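PDB 3W9A: putative uncharacterized protein from Coprinopsis cinerea, which probably hydrolyses beta-glucans, as expected of the beta-jelly-roll catalytic domain of a glycoside hydrolase family 131 enzyme. Local coordinates for residues Pro53-Glu58 with Thr229-Gly234; Asp154-Phe159 with Ser175-Pro180; Ile163-Lys168 with Thr192-Arg197; Arg2-Gly7 with Thr85-Gly90; Asp109-His114 with Val207-Pro212. All coordinates share one frame; numbering follows the deposited sequence.

Contact 1. Residues Pro53-Glu58 with Thr229-Gly234; sequences PAITSE and TQIGDG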
# COMPACT_ATOMS: atom_id res chain seq x y z
N PRO A 53 11.86 3.40 9.77
CA PRO A 53 13.08 4.18 10.03
C PRO A 53 14.28 3.81 9.14
O PRO A 53 15.14 4.65 8.92
CB PRO A 53 13.36 3.91 11.52
CG PRO A 53 12.69 2.61 11.80
CD PRO A 53 11.48 2.56 10.93
N ALA A 54 14.34 2.59 8.63
CA ALA A 54 15.42 2.22 7.69
C ALA A 54 15.35 2.92 6.32
O ALA A 54 16.30 2.84 5.56
CB ALA A 54 15.45 0.70 7.49
N ILE A 55 14.21 3.55 6.00
CA ILE A 55 14.03 4.22 4.70
C ILE A 55 14.51 5.64 4.85
O ILE A 55 13.72 6.57 5.07
CB ILE A 55 12.56 4.19 4.23
CG1 ILE A 55 12.10 2.74 4.08
CG2 ILE A 55 12.40 4.91 2.89
CD1 ILE A 55 10.66 2.59 3.66
N THR A 56 15.82 5.78 4.74
CA THR A 56 16.50 7.02 5.09
C THR A 56 16.18 8.19 4.14
O THR A 56 16.24 9.35 4.55
CB THR A 56 18.00 6.77 5.18
OG1 THR A 56 18.41 5.95 4.08
CG2 THR A 56 18.32 6.02 6.47
N SER A 57 15.81 7.89 2.89
CA SER A 57 15.51 8.94 1.90
C SER A 57 14.13 9.59 2.09
O SER A 57 13.79 10.54 1.39
CB SER A 57 15.60 8.35 0.49
OG SER A 57 14.57 7.39 0.29
N GLU A 58 13.35 9.07 3.03
CA GLU A 58 12.01 9.58 3.33
C GLU A 58 11.97 10.36 4.66
O GLU A 58 12.51 9.92 5.66
CB GLU A 58 11.03 8.39 3.41
CG GLU A 58 10.58 7.87 2.06
CD GLU A 58 9.71 8.89 1.34
OE1 GLU A 58 10.25 9.60 0.44
OE2 GLU A 58 8.52 9.01 1.71
N THR A 229 16.74 -3.94 -4.01
CA THR A 229 16.42 -4.84 -2.90
C THR A 229 16.73 -4.17 -1.57
O THR A 229 16.14 -4.50 -0.54
CB THR A 229 17.23 -6.13 -2.98
OG1 THR A 229 18.62 -5.79 -2.98
CG2 THR A 229 16.90 -6.92 -4.24
N GLN A 230 17.66 -3.21 -1.60
CA GLN A 230 18.16 -2.55 -0.40
C GLN A 230 17.13 -1.57 0.13
O GLN A 230 16.59 -0.75 -0.64
CB GLN A 230 19.48 -1.82 -0.71
CG GLN A 230 19.97 -0.89 0.39
CD GLN A 230 21.32 -0.28 0.07
OE1 GLN A 230 22.27 -1.00 -0.19
NE2 GLN A 230 21.41 1.04 0.09
N ILE A 231 16.88 -1.65 1.43
CA ILE A 231 16.00 -0.72 2.12
C ILE A 231 16.82 0.46 2.59
O ILE A 231 17.80 0.29 3.30
CB ILE A 231 15.32 -1.34 3.36
CG1 ILE A 231 14.64 -2.67 3.01
CG2 ILE A 231 14.32 -0.37 3.96
CD1 ILE A 231 13.49 -2.57 2.02
N GLY A 232 16.41 1.66 2.18
CA GLY A 232 17.09 2.89 2.54
C GLY A 232 18.53 2.90 2.09
O GLY A 232 18.85 2.45 0.98
N ASP A 233 19.42 3.38 2.96
CA ASP A 233 20.87 3.37 2.69
C ASP A 233 21.56 2.05 3.09
O ASP A 233 22.78 1.96 3.01
CB ASP A 233 21.56 4.57 3.36
CG ASP A 233 21.47 4.55 4.89
OD1 ASP A 233 20.96 3.57 5.49
OD2 ASP A 233 21.92 5.52 5.50
N GLY A 234 20.78 1.05 3.51
CA GLY A 234 21.31 -0.28 3.83
C GLY A 234 21.81 -0.44 5.26
O GLY A 234 22.12 -1.56 5.68
O HOH W 1 18.80 2.15 6.66
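G232 CA comes within 3.1 Å of A54 O in a CA-H...O contact, with an angle of 157° at the hydrogen, where two tight turns at the rim of the beta-jelly roll meet. One is the type I turn I55-E58, in the loop between strands 44-47 and 61-66; the other is the type II' turn I231-G234, in the loop that follows strand 213-224. A beta carbon at G232 would run into A54 O, so this close backbone approach depends on the residue being glycine. Beside it, I231 CG2 touches I55 CG1 at 3.8 Å and A54 CB at 3.9 Å. That methyl reaches both because it stands anti to the backbone N of I231, while CG1 (chi1 -51°) lies next to that N. On the other flank T56 and D233 cross at about a right angle, T56 CG2 lying 3.7 Å from D233 OD1. A water lies between the segments, 2.8 Å from both A54 O and D233 OD1; the latter oxygen also accepts from the backbone N of A235. Further out, K51 NZ binds I55 O and E58 O, bracing the first turn, and G234 N closes the second on I231 O at 3.1 Å. The residue just before the second turn adds a clasp: Q230 NE2, with its partner almost in the amide plane, donates to G232 O at 3.1 Å and 169°.

Contact 2. Residues Asp154-Phe159 with Ser175-Pro180; sequences DTWFNF and STNGNP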
# COMPACT_ATOMS: atom_id res chain seq x y z
N ASP A 154 4.22 -3.34 15.27
CA ASP A 154 5.46 -2.56 15.14
C ASP A 154 6.56 -3.10 14.23
O ASP A 154 7.59 -2.46 14.07
CB ASP A 154 5.98 -2.16 16.52
CG ASP A 154 5.09 -1.12 17.17
OD1 ASP A 154 4.38 -1.46 18.13
OD2 ASP A 154 5.04 0.04 16.67
N THR A 155 6.34 -4.24 13.61
CA THR A 155 7.26 -4.75 12.61
C THR A 155 6.95 -4.10 11.26
O THR A 155 5.79 -3.99 10.87
CB THR A 155 7.16 -6.27 12.55
OG1 THR A 155 7.48 -6.80 13.85
CG2 THR A 155 8.10 -6.83 11.52
N TRP A 156 7.98 -3.64 10.55
CA TRP A 156 7.76 -2.99 9.26
C TRP A 156 7.91 -4.06 8.21
O TRP A 156 8.94 -4.68 8.10
CB TRP A 156 8.73 -1.83 9.02
CG TRP A 156 8.22 -0.52 9.52
CD1 TRP A 156 8.56 0.12 10.70
CD2 TRP A 156 7.25 0.31 8.88
NE1 TRP A 156 7.86 1.30 10.80
CE2 TRP A 156 7.05 1.44 9.70
CE3 TRP A 156 6.51 0.21 7.68
CZ2 TRP A 156 6.15 2.47 9.37
CZ3 TRP A 156 5.63 1.25 7.34
CH2 TRP A 156 5.46 2.35 8.18
N PHE A 157 6.83 -4.29 7.47
CA PHE A 157 6.80 -5.29 6.42
C PHE A 157 7.00 -4.62 5.08
O PHE A 157 6.18 -3.78 4.64
CB PHE A 157 5.50 -6.06 6.49
CG PHE A 157 5.38 -6.91 7.73
CD1 PHE A 157 5.97 -8.18 7.77
CD2 PHE A 157 4.72 -6.43 8.86
CE1 PHE A 157 5.89 -8.95 8.92
CE2 PHE A 157 4.63 -7.20 10.00
CZ PHE A 157 5.21 -8.47 10.04
N ASN A 158 8.11 -4.97 4.45
CA ASN A 158 8.51 -4.43 3.17
C ASN A 158 8.03 -5.35 2.10
O ASN A 158 8.17 -6.57 2.24
CB ASN A 158 10.03 -4.32 3.05
CG ASN A 158 10.67 -3.63 4.23
OD1 ASN A 158 11.61 -4.16 4.86
ND2 ASN A 158 10.19 -2.43 4.53
N PHE A 159 7.49 -4.79 1.04
CA PHE A 159 7.06 -5.57 -0.11
C PHE A 159 7.43 -4.92 -1.41
O PHE A 159 7.53 -3.67 -1.52
CB PHE A 159 5.56 -5.76 -0.12
CG PHE A 159 5.02 -6.52 1.06
CD1 PHE A 159 5.08 -7.91 1.10
CD2 PHE A 159 4.43 -5.86 2.12
CE1 PHE A 159 4.56 -8.62 2.17
CE2 PHE A 159 3.92 -6.55 3.20
CZ PHE A 159 3.97 -7.95 3.22
N SER A 175 10.53 -8.59 2.92
CA SER A 175 11.46 -8.60 4.04
C SER A 175 10.83 -7.77 5.16
O SER A 175 9.77 -7.15 4.95
CB SER A 175 12.80 -7.99 3.65
OG SER A 175 12.74 -6.58 3.60
N THR A 176 11.48 -7.76 6.33
CA THR A 176 11.07 -6.89 7.43
C THR A 176 12.11 -5.81 7.74
O THR A 176 13.30 -5.95 7.44
CB THR A 176 10.79 -7.69 8.73
OG1 THR A 176 11.97 -8.39 9.13
CG2 THR A 176 9.66 -8.71 8.52
N ASN A 177 11.63 -4.73 8.33
CA ASN A 177 12.46 -3.64 8.83
C ASN A 177 13.52 -3.18 7.85
O ASN A 177 13.15 -2.71 6.78
CB ASN A 177 13.00 -4.01 10.21
CG ASN A 177 11.88 -4.37 11.19
OD1 ASN A 177 10.83 -3.71 11.22
ND2 ASN A 177 12.09 -5.41 11.97
N GLY A 178 14.81 -3.28 8.19
CA GLY A 178 15.90 -2.80 7.32
C GLY A 178 16.55 -3.87 6.46
O GLY A 178 17.55 -3.60 5.79
N ASN A 179 16.00 -5.09 6.45
CA ASN A 179 16.60 -6.19 5.69
C ASN A 179 16.23 -6.09 4.22
O ASN A 179 15.15 -5.61 3.89
CB ASN A 179 16.12 -7.54 6.24
CG ASN A 179 16.41 -7.71 7.72
OD1 ASN A 179 15.58 -8.21 8.47
ND2 ASN A 179 17.57 -7.27 8.14
N PRO A 180 17.13 -6.54 3.33
CA PRO A 180 16.83 -6.37 1.91
C PRO A 180 15.73 -7.30 1.43
O PRO A 180 15.57 -8.40 1.97
CB PRO A 180 18.15 -6.70 1.21
CG PRO A 180 18.92 -7.52 2.21
CD PRO A 180 18.52 -7.00 3.56
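N177 holds W156 at both polar backbone atoms. Its N donates to W156 O (2.7 Å, 162°), and its side-chain OD1 receives W156 N (2.9 Å, 166°), the donor tilted from the carbonyl plane. With CG beside its own backbone N (chi1 -56°), N177 turns the amide back toward W156 N on the partner segment and adds bonds at W156, next to the F157-T176 pair. Within the ladder N158 and S175 form an antiparallel hydrogen-bonded pair, N158 N to S175 O at 2.8 Å and S175 N to N158 O at 3.2 Å. F157 and T176 are the adjacent non-hydrogen-bonded pair. Apolar contacts gather on the face bearing these two: T176 CG2 lies 3.8 Å from F157 CD1, the side chains running side by side, and 3.9 Å from T155 CG2, which itself sits over one face of the F157 ring toward its rim. A further polar bond is local, S175 OG donating to N179 O at 2.6 Å from above the carbonyl plane. It spans the type II' turn T176-N179, closed by N179 N on T176 O. Strands 157-164, 169-176 and 182-189 pair in sequence order, so the arrangement is typical of an antiparallel beta meander, here within one sheet of the jelly roll.

Contact 3. Residues Ile163-Lys168 with Thr192-Arg197; sequences IDFTAK and TFTDSR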
# COMPACT_ATOMS: atom_id res chain seq x y z
N ILE A 163 5.72 -7.38 -11.08
CA ILE A 163 4.64 -7.57 -12.04
C ILE A 163 5.21 -7.59 -13.46
O ILE A 163 5.90 -6.65 -13.87
CB ILE A 163 3.54 -6.48 -11.92
CG1 ILE A 163 3.00 -6.43 -10.48
CG2 ILE A 163 2.40 -6.78 -12.88
CD1 ILE A 163 2.08 -5.26 -10.19
N ASP A 164 4.98 -8.70 -14.16
CA ASP A 164 5.33 -8.82 -15.57
C ASP A 164 4.04 -8.62 -16.34
O ASP A 164 3.19 -9.51 -16.41
CB ASP A 164 5.91 -10.21 -15.85
CG ASP A 164 6.44 -10.36 -17.28
OD1 ASP A 164 7.32 -11.21 -17.47
OD2 ASP A 164 5.98 -9.65 -18.19
N PHE A 165 3.87 -7.41 -16.89
CA PHE A 165 2.63 -7.05 -17.58
C PHE A 165 2.53 -7.68 -18.98
O PHE A 165 1.47 -7.72 -19.56
CB PHE A 165 2.50 -5.51 -17.64
CG PHE A 165 2.25 -4.88 -16.30
CD1 PHE A 165 0.98 -4.88 -15.74
CD2 PHE A 165 3.29 -4.31 -15.57
CE1 PHE A 165 0.74 -4.31 -14.50
CE2 PHE A 165 3.05 -3.74 -14.33
CZ PHE A 165 1.78 -3.74 -13.79
N THR A 166 3.65 -8.17 -19.51
CA THR A 166 3.69 -8.82 -20.83
C THR A 166 3.27 -10.30 -20.71
O THR A 166 2.35 -10.75 -21.38
CB THR A 166 5.11 -8.70 -21.40
OG1 THR A 166 5.53 -7.32 -21.32
CG2 THR A 166 5.16 -9.21 -22.84
N ALA A 167 3.94 -11.05 -19.84
CA ALA A 167 3.57 -12.45 -19.60
C ALA A 167 2.30 -12.58 -18.76
O ALA A 167 1.72 -13.65 -18.68
CB ALA A 167 4.73 -13.18 -18.94
N LYS A 168 1.87 -11.48 -18.14
CA LYS A 168 0.68 -11.48 -17.27
C LYS A 168 0.89 -12.36 -16.04
O LYS A 168 0.09 -13.23 -15.71
CB LYS A 168 -0.59 -11.83 -18.06
CG LYS A 168 -1.06 -10.70 -18.96
CD LYS A 168 -2.05 -11.14 -20.03
CE LYS A 168 -3.37 -11.64 -19.44
NZ LYS A 168 -4.24 -10.53 -18.97
N THR A 192 -3.15 -9.12 -15.14
CA THR A 192 -2.39 -7.99 -14.63
C THR A 192 -2.77 -6.64 -15.24
O THR A 192 -2.01 -5.68 -15.12
CB THR A 192 -0.89 -8.20 -14.89
OG1 THR A 192 -0.70 -8.49 -16.28
CG2 THR A 192 -0.36 -9.35 -14.04
N PHE A 193 -3.93 -6.55 -15.90
CA PHE A 193 -4.29 -5.31 -16.53
C PHE A 193 -4.42 -4.21 -15.48
O PHE A 193 -5.10 -4.37 -14.47
CB PHE A 193 -5.60 -5.38 -17.32
CG PHE A 193 -6.03 -4.03 -17.84
CD1 PHE A 193 -5.39 -3.47 -18.93
CD2 PHE A 193 -7.00 -3.29 -17.18
CE1 PHE A 193 -5.75 -2.21 -19.39
CE2 PHE A 193 -7.37 -2.04 -17.63
CZ PHE A 193 -6.74 -1.50 -18.74
N THR A 194 -3.75 -3.10 -15.74
CA THR A 194 -4.01 -1.87 -15.00
C THR A 194 -4.16 -0.72 -15.98
O THR A 194 -3.51 -0.71 -17.03
CB THR A 194 -2.89 -1.58 -14.00
OG1 THR A 194 -3.05 -0.27 -13.47
CG2 THR A 194 -1.52 -1.65 -14.66
N ASP A 195 -5.01 0.24 -15.64
CA ASP A 195 -5.18 1.46 -16.44
C ASP A 195 -4.28 2.60 -15.93
O ASP A 195 -4.45 3.76 -16.31
CB ASP A 195 -6.66 1.87 -16.45
CG ASP A 195 -7.17 2.36 -15.09
OD1 ASP A 195 -6.42 2.46 -14.11
OD2 ASP A 195 -8.36 2.67 -15.02
N SER A 196 -3.34 2.25 -15.05
CA SER A 196 -2.41 3.19 -14.43
C SER A 196 -3.05 4.26 -13.52
O SER A 196 -2.35 5.15 -13.07
CB SER A 196 -1.49 3.83 -15.47
OG SER A 196 -0.84 2.84 -16.21
N ARG A 197 -4.34 4.14 -13.22
CA ARG A 197 -4.97 4.94 -12.18
C ARG A 197 -5.93 4.08 -11.37
O ARG A 197 -7.04 4.49 -11.03
CB ARG A 197 -5.68 6.15 -12.79
CG ARG A 197 -6.77 5.78 -13.78
CD ARG A 197 -7.33 6.99 -14.49
NE ARG A 197 -6.46 7.41 -15.58
CZ ARG A 197 -6.84 8.21 -16.58
NH1 ARG A 197 -8.08 8.68 -16.64
NH2 ARG A 197 -5.97 8.52 -17.54
O HOH W 2 -0.95 -6.59 -18.09
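The F165 ring turns its edge to the T192 backbone, with T192 O near the ring plane and 3.1 Å from F165 CE1. The same ring atom meets T194 CG2 at 3.5 Å, the two side chains crossing at a slant. Over the centre of one ring face lies I163 CG2, from the same segment, so the ring is packed on one face and at its edge. That methyl also meets T192 CG2 at 3.9 Å, where I163 and T192 run antiparallel alongside one another. T192 holds OG1 between its backbone N and carbonyl carbon (chi1 53°), and the hydroxyl thereby rests against K168, 3.5 Å from CG. A water joins the segments, donating to F165 O at 3.0 Å and hydrogen-bonding T192 OG1 at 2.6 Å. F165 lies within an Asx motif, A167 N reaching D164 OD2 at 3.0 Å. An alanine in place of F165 removes the ring, and would probably open a gap between I163 CG2 and T194 CG2 and leave T192 O without its ring-edge neighbour. Around the contact, F165 rests on L94 and Y96 of strand 93-101, I163 on V170 of strand 169-176, while I163 and T194 both reach F119 of strand 114-119 in the other sheet.

Contact 4. Residues Arg2-Gly7 with Thr85-Gly90; sequences RIVWDG and TNANLG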
# COMPACT_ATOMS: atom_id res chain seq x y z
N ARG A 2 15.11 2.51 -13.04
CA ARG A 2 14.61 3.88 -12.95
C ARG A 2 13.19 3.93 -12.40
O ARG A 2 12.34 3.05 -12.66
CB ARG A 2 14.75 4.65 -14.27
CG ARG A 2 13.99 4.11 -15.46
CD ARG A 2 14.00 5.12 -16.61
NE ARG A 2 12.67 5.26 -17.19
CZ ARG A 2 11.63 5.87 -16.60
NH1 ARG A 2 11.74 6.43 -15.40
NH2 ARG A 2 10.47 5.93 -17.23
N ILE A 3 12.96 4.98 -11.62
CA ILE A 3 11.72 5.13 -10.93
C ILE A 3 10.74 5.70 -11.93
O ILE A 3 11.00 6.73 -12.55
CB ILE A 3 11.88 5.99 -9.67
CG1 ILE A 3 12.82 5.25 -8.69
CG2 ILE A 3 10.53 6.24 -9.01
CD1 ILE A 3 13.19 6.03 -7.45
N VAL A 4 9.64 4.99 -12.11
CA VAL A 4 8.62 5.39 -13.05
C VAL A 4 7.66 6.36 -12.38
O VAL A 4 7.26 7.34 -12.99
CB VAL A 4 7.87 4.17 -13.62
CG1 VAL A 4 6.93 4.61 -14.72
CG2 VAL A 4 8.86 3.12 -14.15
N TRP A 5 7.32 6.08 -11.11
CA TRP A 5 6.47 6.97 -10.31
C TRP A 5 6.96 6.91 -8.87
O TRP A 5 7.26 5.81 -8.31
CB TRP A 5 4.98 6.58 -10.42
CG TRP A 5 4.07 7.20 -9.40
CD1 TRP A 5 3.47 8.43 -9.48
CD2 TRP A 5 3.68 6.64 -8.15
NE1 TRP A 5 2.71 8.65 -8.36
CE2 TRP A 5 2.83 7.58 -7.51
CE3 TRP A 5 3.96 5.43 -7.49
CZ2 TRP A 5 2.24 7.35 -6.27
CZ3 TRP A 5 3.38 5.19 -6.25
CH2 TRP A 5 2.52 6.15 -5.64
N ASP A 6 7.08 8.10 -8.29
CA ASP A 6 7.62 8.26 -6.95
C ASP A 6 6.50 8.70 -5.99
O ASP A 6 5.98 9.83 -6.09
CB ASP A 6 8.78 9.24 -6.97
CG ASP A 6 9.61 9.20 -5.69
OD1 ASP A 6 9.11 8.75 -4.65
OD2 ASP A 6 10.76 9.66 -5.74
N GLY A 7 6.12 7.78 -5.11
CA GLY A 7 5.12 8.03 -4.07
C GLY A 7 5.69 8.54 -2.75
O GLY A 7 5.03 8.43 -1.70
N THR A 85 -0.14 9.93 -12.29
CA THR A 85 0.97 9.94 -13.24
C THR A 85 0.44 9.91 -14.66
O THR A 85 -0.66 9.44 -14.89
CB THR A 85 1.90 8.71 -13.05
OG1 THR A 85 2.94 8.73 -14.02
CG2 THR A 85 1.14 7.39 -13.18
N ASN A 86 1.24 10.41 -15.60
CA ASN A 86 0.97 10.24 -17.03
C ASN A 86 1.70 9.05 -17.62
O ASN A 86 1.49 8.72 -18.77
CB ASN A 86 1.39 11.47 -17.82
CG ASN A 86 0.53 12.68 -17.53
OD1 ASN A 86 -0.58 12.59 -16.98
ND2 ASN A 86 1.06 13.84 -17.89
N ALA A 87 2.56 8.44 -16.83
CA ALA A 87 3.33 7.27 -17.26
C ALA A 87 2.50 6.01 -17.42
O ALA A 87 1.40 5.91 -16.87
CB ALA A 87 4.45 7.00 -16.27
N ASN A 88 3.06 5.02 -18.09
CA ASN A 88 2.43 3.71 -18.19
C ASN A 88 2.92 2.84 -17.04
O ASN A 88 4.07 2.40 -17.03
CB ASN A 88 2.72 3.05 -19.55
CG ASN A 88 1.83 1.86 -19.83
OD1 ASN A 88 1.37 1.18 -18.92
ND2 ASN A 88 1.59 1.58 -21.10
N LEU A 89 2.04 2.60 -16.07
CA LEU A 89 2.38 1.76 -14.93
C LEU A 89 2.01 0.28 -15.16
O LEU A 89 1.97 -0.51 -14.21
CB LEU A 89 1.67 2.28 -13.68
CG LEU A 89 1.88 3.76 -13.37
CD1 LEU A 89 1.10 4.14 -12.11
CD2 LEU A 89 3.36 4.06 -13.20
N GLY A 90 1.76 -0.08 -16.42
CA GLY A 90 1.25 -1.39 -16.73
C GLY A 90 1.82 -2.01 -18.00
O GLY A 90 1.16 -2.81 -18.65
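N88 OD1 accepts from G90 N at 2.8 Å and 146°, the shortest hydrogen bond within either segment; it forms an Asx turn and bends the loop just where N88 O faces V4 CG1. One turn earlier, T85 OG1 receives A87 N at 2.9 Å and 158°, an ST turn. Both bonds stay within 85-90, and no hydrogen bond passes between the segments. The two turns shape the loop that brings A87 and L89 against V4 and W5, in a contact made mainly of apolar side chains. V4 makes its part through one branch: CG1 lies 3.8 Å from A87 CB and 3.9 Å from L89 CD2. This methyl points anti to the V4 backbone N (chi1 -173°), which sends it out to the loop. L89 CD2 also closes on W5 CB at 4.1 Å, so a single leucine methyl spans two consecutive residues. Farther along, W5 CD1 meets T85 CB at 3.9 Å, the side chains set obliquely to each other. The indole is held from elsewhere too: its NE1 donates to T29 O, and its ring meets Y30 edge-to-face. L89 in turn bonds S196 OG through its N and Y96 OH through its O, and its side chain packs on P83 and I222. Two residues, V4 and W5, stand opposite the single I222 of strand 213-224, a classic beta bulge in strand 3-6; it directs two successive side chains at the loop between strands 77-83 and 93-101 of the jelly roll.

Contact 5. Residues Asp109-His114 with Val207-Pro212; sequences DPTLEH and VNRNPP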
# COMPACT_ATOMS: atom_id res chain seq x y z
N ASP A 109 -8.76 -5.12 13.04
CA ASP A 109 -9.56 -6.21 13.60
C ASP A 109 -9.33 -7.52 12.84
O ASP A 109 -9.82 -7.67 11.72
CB ASP A 109 -11.03 -5.82 13.52
CG ASP A 109 -11.95 -6.79 14.23
OD1 ASP A 109 -11.58 -7.94 14.48
OD2 ASP A 109 -13.07 -6.37 14.51
N PRO A 110 -8.63 -8.49 13.46
CA PRO A 110 -8.36 -9.76 12.78
C PRO A 110 -9.57 -10.67 12.53
O PRO A 110 -9.43 -11.72 11.89
CB PRO A 110 -7.35 -10.44 13.70
CG PRO A 110 -7.62 -9.87 15.05
CD PRO A 110 -8.10 -8.47 14.84
N THR A 111 -10.74 -10.30 13.04
CA THR A 111 -11.97 -11.07 12.77
C THR A 111 -12.70 -10.61 11.49
O THR A 111 -13.69 -11.21 11.12
CB THR A 111 -12.95 -10.97 13.97
OG1 THR A 111 -13.48 -9.64 14.09
CG2 THR A 111 -12.24 -11.35 15.28
N LEU A 112 -12.21 -9.56 10.84
CA LEU A 112 -12.89 -8.94 9.70
C LEU A 112 -12.00 -8.86 8.48
O LEU A 112 -10.79 -8.67 8.60
CB LEU A 112 -13.31 -7.51 10.07
CG LEU A 112 -14.38 -7.37 11.14
CD1 LEU A 112 -14.64 -5.90 11.40
CD2 LEU A 112 -15.66 -8.07 10.74
N GLU A 113 -12.60 -9.00 7.29
CA GLU A 113 -11.83 -9.01 6.05
C GLU A 113 -11.37 -7.61 5.67
O GLU A 113 -12.18 -6.68 5.70
CB GLU A 113 -12.64 -9.60 4.89
CG GLU A 113 -11.85 -9.62 3.59
CD GLU A 113 -12.58 -10.31 2.45
OE1 GLU A 113 -13.56 -11.03 2.71
OE2 GLU A 113 -12.16 -10.11 1.30
N HIS A 114 -10.09 -7.49 5.29
CA HIS A 114 -9.46 -6.26 4.78
C HIS A 114 -8.79 -6.56 3.48
O HIS A 114 -8.21 -7.63 3.31
CB HIS A 114 -8.34 -5.76 5.69
CG HIS A 114 -8.76 -5.56 7.10
ND1 HIS A 114 -9.02 -6.61 7.94
CD2 HIS A 114 -8.96 -4.43 7.82
CE1 HIS A 114 -9.36 -6.14 9.13
NE2 HIS A 114 -9.34 -4.82 9.08
N VAL A 207 -16.78 -4.83 6.59
CA VAL A 207 -17.71 -4.58 7.71
C VAL A 207 -17.45 -3.22 8.35
O VAL A 207 -16.32 -2.93 8.75
CB VAL A 207 -17.61 -5.68 8.78
CG1 VAL A 207 -18.47 -5.33 10.01
CG2 VAL A 207 -18.07 -7.00 8.19
N ASN A 208 -18.49 -2.40 8.45
CA ASN A 208 -18.38 -1.05 9.00
C ASN A 208 -18.78 -1.02 10.48
O ASN A 208 -19.94 -1.27 10.84
CB ASN A 208 -19.27 -0.12 8.19
CG ASN A 208 -19.20 1.32 8.64
OD1 ASN A 208 -19.18 1.63 9.84
ND2 ASN A 208 -19.19 2.23 7.68
N ARG A 209 -17.82 -0.71 11.33
CA ARG A 209 -18.10 -0.38 12.73
C ARG A 209 -16.86 0.19 13.42
O ARG A 209 -15.74 0.08 12.91
CB ARG A 209 -18.60 -1.59 13.51
CG ARG A 209 -17.70 -2.81 13.42
CD ARG A 209 -18.08 -3.79 14.51
NE ARG A 209 -17.21 -4.97 14.63
CZ ARG A 209 -17.55 -6.19 14.25
NH1 ARG A 209 -18.70 -6.42 13.66
NH2 ARG A 209 -16.71 -7.20 14.44
N ASN A 210 -17.11 0.84 14.56
CA ASN A 210 -16.06 1.23 15.47
C ASN A 210 -15.46 0.03 16.16
O ASN A 210 -16.09 -1.04 16.22
CB ASN A 210 -16.63 2.16 16.54
CG ASN A 210 -16.88 3.56 16.02
OD1 ASN A 210 -16.06 4.12 15.28
ND2 ASN A 210 -18.01 4.14 16.41
N PRO A 211 -14.25 0.19 16.71
CA PRO A 211 -13.42 1.38 16.73
C PRO A 211 -12.61 1.54 15.45
O PRO A 211 -12.64 0.65 14.58
CB PRO A 211 -12.50 1.11 17.93
CG PRO A 211 -12.32 -0.35 17.94
CD PRO A 211 -13.61 -0.93 17.43
N PRO A 212 -11.86 2.66 15.33
CA PRO A 212 -11.11 2.88 14.09
C PRO A 212 -9.90 1.98 13.97
O PRO A 212 -9.46 1.39 14.95
CB PRO A 212 -10.68 4.36 14.18
CG PRO A 212 -11.43 4.94 15.33
CD PRO A 212 -11.77 3.81 16.24
O HOH W 3 -14.69 -7.32 16.26
O HOH W 4 -16.14 -10.03 14.13
O HOH W 5 -14.85 -6.83 6.90
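L112 and V207 mark the closest backbone approach, 6.8 Å between their CA atoms, where two loops at the end of the beta-jelly roll meet. Segment 109-114 opens with a type I turn, D109 to L112, closed by L112 N on D109 O at 3.2 Å; segment 207-212 has no regular structure and contains a cis peptide before P211. L112 fills the join. Its CD2 lies 3.7 Å from V207 CB, the side chains crossing at about a right angle, and its CD1 sits over one face of the R209 guanidinium, 3.9 Å from NH2. R209 runs extended from CG to NE to get there. D109 OD2 and R209 NH2 form a long salt bridge of 3.7 Å, their planes 54° apart, and a water spans the pair, donating to OD2 and accepting from NH2. A second water links NH2 to T111 OG1. D109 OD1 holds T111 in turn, receiving OG1 at 2.6 Å and the backbone N from the same face of the carboxylate, an Asx turn. An alanine at D109 is likely to leave R209 without this counter-charge and the T111 hydroxyl and N without their shared acceptor. Away from these charges a third water ties the backbones, donating to E113 O at 2.9 Å and accepting from V207 N at 2.8 Å.

From the N terminus, contact 4 is the first to close, joining strand 3-6 to the loop at 85-90. Residues 53-58 lie inside that span but wait for 229-234, so contact 1 crosses contact 4 and encloses the remaining three. Contact 5 opens at 109-114 and closes at 207-212, enclosing contacts 2 and 3, which cross each other and share strand 157-164, one at each end. In space contacts 1 and 2 touch (A54 CB to G178 CA, 3.5 Å), as do contacts 3 and 4 (F165 CB to G90 O, 3.2 Å). Contact 5 ties loops on the opposite side of the chain's centre from contacts 1 and 4, about 31 Å from contact 1, centre to centre.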